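Long-range contacts in structure-specific endonuclease subunit SLX4 (Thielavia terrestris, PDB 6SEI), which probably serves, through its C-terminal domain, as the regulatory subunit of the SLX1-SLX4 endonuclease, which cuts branched DNA during repair and recombination: residues 22-26 against 64-70; 56-61 against 73-79. All coordinates share one frame; numbering follows the deposited sequence.

Contact 1 of 2, residues 22-26 against 64-70. With CA (calcium ion), chain H.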
loop_
_atom_site.group_PDB
_atom_site.type_symbol
_atom_site.label_atom_id
_atom_site.label_comp_id
_atom_site.label_asym_id
_atom_site.label_seq_id
_atom_site.Cartn_x
_atom_site.Cartn_y
_atom_site.Cartn_z
ATOM N N TYR B 22 34.053 13.707 -26.408
ATOM C CA TYR B 22 34.906 13.602 -27.587
ATOM C C TYR B 22 34.226 12.804 -28.693
ATOM O O TYR B 22 34.368 13.132 -29.876
ATOM C CB TYR B 22 36.242 12.958 -27.219
ATOM C CG TYR B 22 37.242 13.902 -26.592
ATOM C CD1 TYR B 22 37.726 14.999 -27.292
ATOM C CD2 TYR B 22 37.710 13.688 -25.304
ATOM C CE1 TYR B 22 38.644 15.862 -26.720
ATOM C CE2 TYR B 22 38.627 14.543 -24.724
ATOM C CZ TYR B 22 39.091 15.627 -25.435
ATOM O OH TYR B 22 40.004 16.477 -24.855
ATOM N N ILE B 23 33.496 11.746 -28.332
ATOM C CA ILE B 23 32.776 10.974 -29.339
ATOM C C ILE B 23 31.653 11.805 -29.942
ATOM O O ILE B 23 31.455 11.817 -31.164
ATOM C CB ILE B 23 32.238 9.662 -28.736
ATOM C CG1 ILE B 23 33.372 8.831 -28.141
ATOM C CG2 ILE B 23 31.494 8.858 -29.790
ATOM C CD1 ILE B 23 32.885 7.661 -27.329
ATOM N N THR B 24 30.897 12.507 -29.096
ATOM C CA THR B 24 29.821 13.360 -29.590
ATOM C C THR B 24 30.352 14.383 -30.583
ATOM O O THR B 24 29.860 14.481 -31.712
ATOM C CB THR B 24 29.125 14.054 -28.418
ATOM O OG1 THR B 24 28.722 13.068 -27.458
ATOM C CG2 THR B 24 27.899 14.823 -28.894
ATOM N N GLN B 25 31.381 15.137 -30.188
ATOM C CA GLN B 25 31.928 16.158 -31.076
ATOM C C GLN B 25 32.463 15.543 -32.363
ATOM O O GLN B 25 32.306 16.121 -33.444
ATOM C CB GLN B 25 33.019 16.948 -30.359
ATOM C CG GLN B 25 33.085 18.409 -30.767
ATOM C CD GLN B 25 32.069 19.274 -30.029
ATOM O OE1 GLN B 25 30.855 19.077 -30.147
ATOM N NE2 GLN B 25 32.565 20.239 -29.259
ATOM N N ALA B 26 33.079 14.363 -32.272
ATOM C CA ALA B 26 33.586 13.702 -33.471
ATOM C C ALA B 26 32.456 13.400 -34.449
ATOM O O ALA B 26 32.550 13.713 -35.642
ATOM C CB ALA B 26 34.333 12.422 -33.088
ATOM N N GLN B 64 39.154 10.284 -36.375
ATOM C CA GLN B 64 38.104 11.188 -35.917
ATOM C C GLN B 64 38.374 11.696 -34.507
ATOM O O GLN B 64 38.302 12.904 -34.247
ATOM C CB GLN B 64 36.753 10.482 -35.983
ATOM C CG GLN B 64 35.945 10.838 -37.202
ATOM C CD GLN B 64 36.780 10.931 -38.462
ATOM O OE1 GLN B 64 37.022 12.024 -38.984
ATOM N NE2 GLN B 64 37.225 9.782 -38.962
ATOM N N LEU B 65 38.664 10.786 -33.572
ATOM C CA LEU B 65 38.974 11.206 -32.210
ATOM C C LEU B 65 40.209 12.093 -32.186
ATOM O O LEU B 65 40.251 13.095 -31.462
ATOM C CB LEU B 65 39.170 9.981 -31.315
ATOM C CG LEU B 65 37.953 9.070 -31.148
ATOM C CD1 LEU B 65 38.337 7.765 -30.472
ATOM C CD2 LEU B 65 36.860 9.781 -30.366
ATOM N N ASP B 66 41.223 11.739 -32.980
ATOM C CA ASP B 66 42.412 12.575 -33.103
ATOM C C ASP B 66 42.060 13.950 -33.655
ATOM O O ASP B 66 42.657 14.959 -33.263
ATOM C CB ASP B 66 43.434 11.877 -34.002
ATOM C CG ASP B 66 44.819 12.478 -33.895
ATOM O OD1 ASP B 66 45.098 13.172 -32.894
ATOM O OD2 ASP B 66 45.629 12.252 -34.820
ATOM N N ARG B 67 41.089 14.006 -34.567
ATOM C CA ARG B 67 40.676 15.278 -35.150
ATOM C C ARG B 67 40.135 16.223 -34.085
ATOM O O ARG B 67 40.497 17.405 -34.043
ATOM C CB ARG B 67 39.626 15.028 -36.233
ATOM C CG ARG B 67 39.377 16.201 -37.150
ATOM C CD ARG B 67 38.181 15.934 -38.040
ATOM N NE ARG B 67 36.913 16.200 -37.363
ATOM C CZ ARG B 67 35.968 15.287 -37.158
ATOM N NH1 ARG B 67 36.147 14.040 -37.574
ATOM N NH2 ARG B 67 34.844 15.621 -36.537
ATOM N N VAL B 68 39.270 15.716 -33.207
ATOM C CA VAL B 68 38.617 16.539 -32.198
ATOM C C VAL B 68 39.423 16.537 -30.905
ATOM O O VAL B 68 38.895 16.846 -29.831
ATOM C CB VAL B 68 37.173 16.063 -31.952
ATOM C CG1 VAL B 68 36.350 16.198 -33.228
ATOM C CG2 VAL B 68 37.157 14.629 -31.452
ATOM N N GLY B 69 40.701 16.182 -30.994
ATOM C CA GLY B 69 41.621 16.388 -29.892
ATOM C C GLY B 69 41.713 15.283 -28.866
ATOM O O GLY B 69 42.076 15.559 -27.717
ATOM N N TYR B 70 41.414 14.040 -29.234
ATOM C CA TYR B 70 41.509 12.910 -28.314
ATOM C C TYR B 70 42.488 11.890 -28.888
ATOM O O TYR B 70 42.163 11.167 -29.835
ATOM C CB TYR B 70 40.140 12.282 -28.061
ATOM C CG TYR B 70 40.192 11.063 -27.168
ATOM C CD1 TYR B 70 40.521 11.176 -25.824
ATOM C CD2 TYR B 70 39.922 9.799 -27.671
ATOM C CE1 TYR B 70 40.574 10.064 -25.006
ATOM C CE2 TYR B 70 39.974 8.681 -26.863
ATOM C CZ TYR B 70 40.300 8.816 -25.531
ATOM O OH TYR B 70 40.351 7.700 -24.725
HETATM CA CA CA H . 46.891 14.266 -31.383
HETATM O O HOH W 1 47.758 12.754 -32.948
#
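A Schellman motif closes helix 53-67, and the turn it makes is laid against helix 12-29. Gly-69, with positive phi, is its C-prime residue, and Tyr-70 N bonds back to Leu-65 O. A side chain at Gly-69 would press on the preceding carbonyl oxygen. Tyr-22 packs on this turn. CB of Tyr-70 sits over one face of the Tyr-22 ring, 3.8 Å from its centroid, a CH-pi contact. The two rings are slid apart and barely overlap, with planes at 30°. At the edge of the Tyr-22 ring, CE1 lies 3.3 Å from Val-68 O. The Tyr-22 CG is anti to its carbonyl carbon (chi1 -81°), which carries the ring out to the turn. With an alanine here, Tyr-70 CB would probably lose the ring face it packs on, and a gap would open beside the Val-68 and Gly-69 carbonyls. Val-68 points its methyls at Ala-26: CG1 is 3.7 Å from Ala-26 CA and CG2 is 3.9 Å from Ala-26 CB. Next to this apolar patch, Arg-67 bends at chi3 and brings NH2 to Ala-26 O, 3.1 Å away at a nearly straight 167°. The oxygen is met in its carbonyl plane, on a lone pair, and lies near the guanidinium plane. NH2 also bonds Thr-29 OG1, so one nitrogen grips two acceptors near the end of helix 12-29. Asp-66 makes no contact with segment 22-26; its OD1 binds a calcium ion at 2.6 Å, as does Asp-71 OD1. On the inner side Ile-23 and Leu-65 touch and continue onto Leu-60 of helix 53-67 and Val-74 of the loop before helix 76-85.

Contact 2 of 2, residues 56-61 against 73-79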
loop_
_atom_site.group_PDB
_atom_site.type_symbol
_atom_site.label_atom_id
_atom_site.label_comp_id
_atom_site.label_asym_id
_atom_site.label_seq_id
_atom_site.Cartn_x
_atom_site.Cartn_y
_atom_site.Cartn_z
ATOM N N LEU B 56 30.971 2.092 -36.617
ATOM C CA LEU B 56 31.219 3.398 -36.015
ATOM C C LEU B 56 32.479 3.374 -35.159
ATOM O O LEU B 56 33.235 4.353 -35.129
ATOM C CB LEU B 56 30.014 3.839 -35.182
ATOM C CG LEU B 56 30.196 5.172 -34.449
ATOM C CD1 LEU B 56 30.276 6.327 -35.438
ATOM C CD2 LEU B 56 29.091 5.403 -33.431
ATOM N N THR B 57 32.718 2.261 -34.456
ATOM C CA THR B 57 33.930 2.120 -33.656
ATOM C C THR B 57 35.175 2.308 -34.512
ATOM O O THR B 57 36.079 3.074 -34.158
ATOM C CB THR B 57 33.948 0.752 -32.973
ATOM O OG1 THR B 57 32.681 0.511 -32.354
ATOM C CG2 THR B 57 35.047 0.688 -31.922
ATOM N N ALA B 58 35.239 1.610 -35.648
ATOM C CA ALA B 58 36.395 1.732 -36.528
ATOM C C ALA B 58 36.524 3.147 -37.080
ATOM O O ALA B 58 37.637 3.663 -37.229
ATOM C CB ALA B 58 36.292 0.721 -37.670
ATOM N N TRP B 59 35.392 3.791 -37.375
ATOM C CA TRP B 59 35.422 5.132 -37.954
ATOM C C TRP B 59 35.986 6.153 -36.973
ATOM O O TRP B 59 36.717 7.066 -37.373
ATOM C CB TRP B 59 34.016 5.532 -38.399
ATOM C CG TRP B 59 33.933 6.880 -39.041
ATOM C CD1 TRP B 59 34.279 7.200 -40.321
ATOM C CD2 TRP B 59 33.458 8.092 -38.438
ATOM N NE1 TRP B 59 34.053 8.538 -40.553
ATOM C CE2 TRP B 59 33.551 9.108 -39.413
ATOM C CE3 TRP B 59 32.968 8.418 -37.170
ATOM C CZ2 TRP B 59 33.170 10.424 -39.160
ATOM C CZ3 TRP B 59 32.591 9.728 -36.920
ATOM C CH2 TRP B 59 32.689 10.713 -37.913
ATOM N N LEU B 60 35.655 6.018 -35.687
ATOM C CA LEU B 60 36.142 6.968 -34.692
ATOM C C LEU B 60 37.646 6.843 -34.481
ATOM O O LEU B 60 38.321 7.846 -34.223
ATOM C CB LEU B 60 35.404 6.767 -33.369
ATOM C CG LEU B 60 33.912 7.107 -33.339
ATOM C CD1 LEU B 60 33.212 6.344 -32.228
ATOM C CD2 LEU B 60 33.698 8.603 -33.171
ATOM N N ASN B 61 38.187 5.634 -34.588
ATOM C CA ASN B 61 39.607 5.399 -34.375
ATOM C C ASN B 61 40.434 5.574 -35.641
ATOM O O ASN B 61 41.652 5.371 -35.598
ATOM C CB ASN B 61 39.828 3.994 -33.806
ATOM C CG ASN B 61 39.151 3.798 -32.468
ATOM O OD1 ASN B 61 39.167 4.687 -31.615
ATOM N ND2 ASN B 61 38.547 2.629 -32.275
ATOM N N GLU B 73 42.470 5.217 -28.249
ATOM C CA GLU B 73 41.568 4.358 -28.998
ATOM C C GLU B 73 40.289 4.121 -28.207
ATOM O O GLU B 73 40.312 4.031 -26.975
ATOM C CB GLU B 73 42.240 3.024 -29.329
ATOM C CG GLU B 73 43.320 3.131 -30.399
ATOM C CD GLU B 73 43.130 2.127 -31.522
ATOM O OE1 GLU B 73 43.059 0.913 -31.227
ATOM O OE2 GLU B 73 43.041 2.556 -32.695
ATOM N N VAL B 74 39.175 4.031 -28.921
ATOM C CA VAL B 74 37.871 3.788 -28.319
ATOM C C VAL B 74 37.528 2.314 -28.487
ATOM O O VAL B 74 37.840 1.701 -29.517
ATOM C CB VAL B 74 36.794 4.711 -28.935
ATOM C CG1 VAL B 74 36.257 4.160 -30.252
ATOM C CG2 VAL B 74 35.664 4.957 -27.946
ATOM N N ALA B 75 36.926 1.731 -27.454
ATOM C CA ALA B 75 36.548 0.328 -27.524
ATOM C C ALA B 75 35.081 0.200 -27.903
ATOM O O ALA B 75 34.262 1.035 -27.496
ATOM C CB ALA B 75 36.789 -0.368 -26.185
ATOM N N PRO B 76 34.720 -0.822 -28.686
ATOM C CA PRO B 76 33.326 -0.922 -29.155
ATOM C C PRO B 76 32.306 -0.916 -28.031
ATOM O O PRO B 76 31.200 -0.392 -28.217
ATOM C CB PRO B 76 33.306 -2.244 -29.941
ATOM C CG PRO B 76 34.588 -2.945 -29.595
ATOM C CD PRO B 76 35.573 -1.883 -29.246
ATOM N N GLY B 77 32.647 -1.467 -26.865
ATOM C CA GLY B 77 31.735 -1.401 -25.737
ATOM C C GLY B 77 31.555 0.011 -25.218
ATOM O O GLY B 77 30.457 0.396 -24.806
ATOM N N ASP B 78 32.631 0.802 -25.225
ATOM C CA ASP B 78 32.515 2.209 -24.863
ATOM C C ASP B 78 31.630 2.952 -25.855
ATOM O O ASP B 78 30.811 3.791 -25.463
ATOM C CB ASP B 78 33.902 2.847 -24.793
ATOM C CG ASP B 78 34.643 2.492 -23.517
ATOM O OD1 ASP B 78 33.983 2.325 -22.467
ATOM O OD2 ASP B 78 35.887 2.379 -23.567
ATOM N N VAL B 79 31.780 2.652 -27.148
ATOM C CA VAL B 79 30.891 3.210 -28.161
ATOM C C VAL B 79 29.470 2.702 -27.962
ATOM O O VAL B 79 28.501 3.417 -28.242
ATOM C CB VAL B 79 31.432 2.880 -29.569
ATOM C CG1 VAL B 79 30.484 3.364 -30.650
ATOM C CG2 VAL B 79 32.805 3.493 -29.757
#
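This is a helix-to-loop-and-helix contact inside the Slx4 domain, a member of the helix-turn-helix clan. Helix 53-67 lies against the extended residues 73-75 and the first turn of helix 76-85. In the polar half, Asn-61 makes two hydrogen bonds to the backbone of Val-74. Its carboxamide offers OD1 to Val-74 N and ND2 to Val-74 O, so both polar backbone atoms of one residue are held by one side chain. The ND2 bond is 3.0 Å long and reaches Val-74 O on a lone pair, in the carbonyl plane. The two bonds probably fix the rotation of the amide and tether the loop just before the helix starts. The CG1 methyl of Val-74 packs close to the same amide, 3.4 Å from Asn-61 ND2. It stands between the backbone N and the carbonyl carbon (chi1 82°), which turns it back to helix 53-67. The apolar half uses Leu-60, next to Asn-61, and Thr-57 and Leu-56 about one turn earlier. Thr-57 fits against Pro-76, its CG2 3.6 Å from Pro-76 CA. Thr-57 OG1 is held by Leu-53 O of its own helix, so its contact with the proline is one of packing. Val-79 completes the fit. Its CG1 touches Leu-56 CD2 at 3.7 Å, and its CG2 meets Leu-60 CD1 tip to tip at 3.8 Å. Beyond them, Leu-56 rests on Trp-41 and Met-45 of helix 41-46, while Leu-60 and Val-74 both reach Ile-23 of helix 12-29. The buried leucine and valine methyls thus join three other helices. At the loop end, Val-74 N lies 2.8 Å from Asn-61 OD1; the N-H runs nearly straight, at 167°, but the donor is tilted 27° from the carbonyl plane.

In the fold
Both contacts use helix 53-67. Contact 1 takes its C-terminal end and the turn after it, and contact 2 the middle, with centres about 11 Å apart. Their segments alternate along the chain. Contact 2 lies nearer the centre of the chain and has more buried residues. Its side-chain amide pins a loop, and aliphatic groups do the rest. Contact 1 reaches the surface, where an arginine bonds a helix-end carbonyl, a tyrosine ring packs on the turn, and calcium is bound. They meet inside: Leu-65 CD1 packs on Val-74 CB at 3.8 Å, and Ala-26 O lies against Trp-59 CH2. Helices 12-29 and 76-85 are thereby joined to one shared helix.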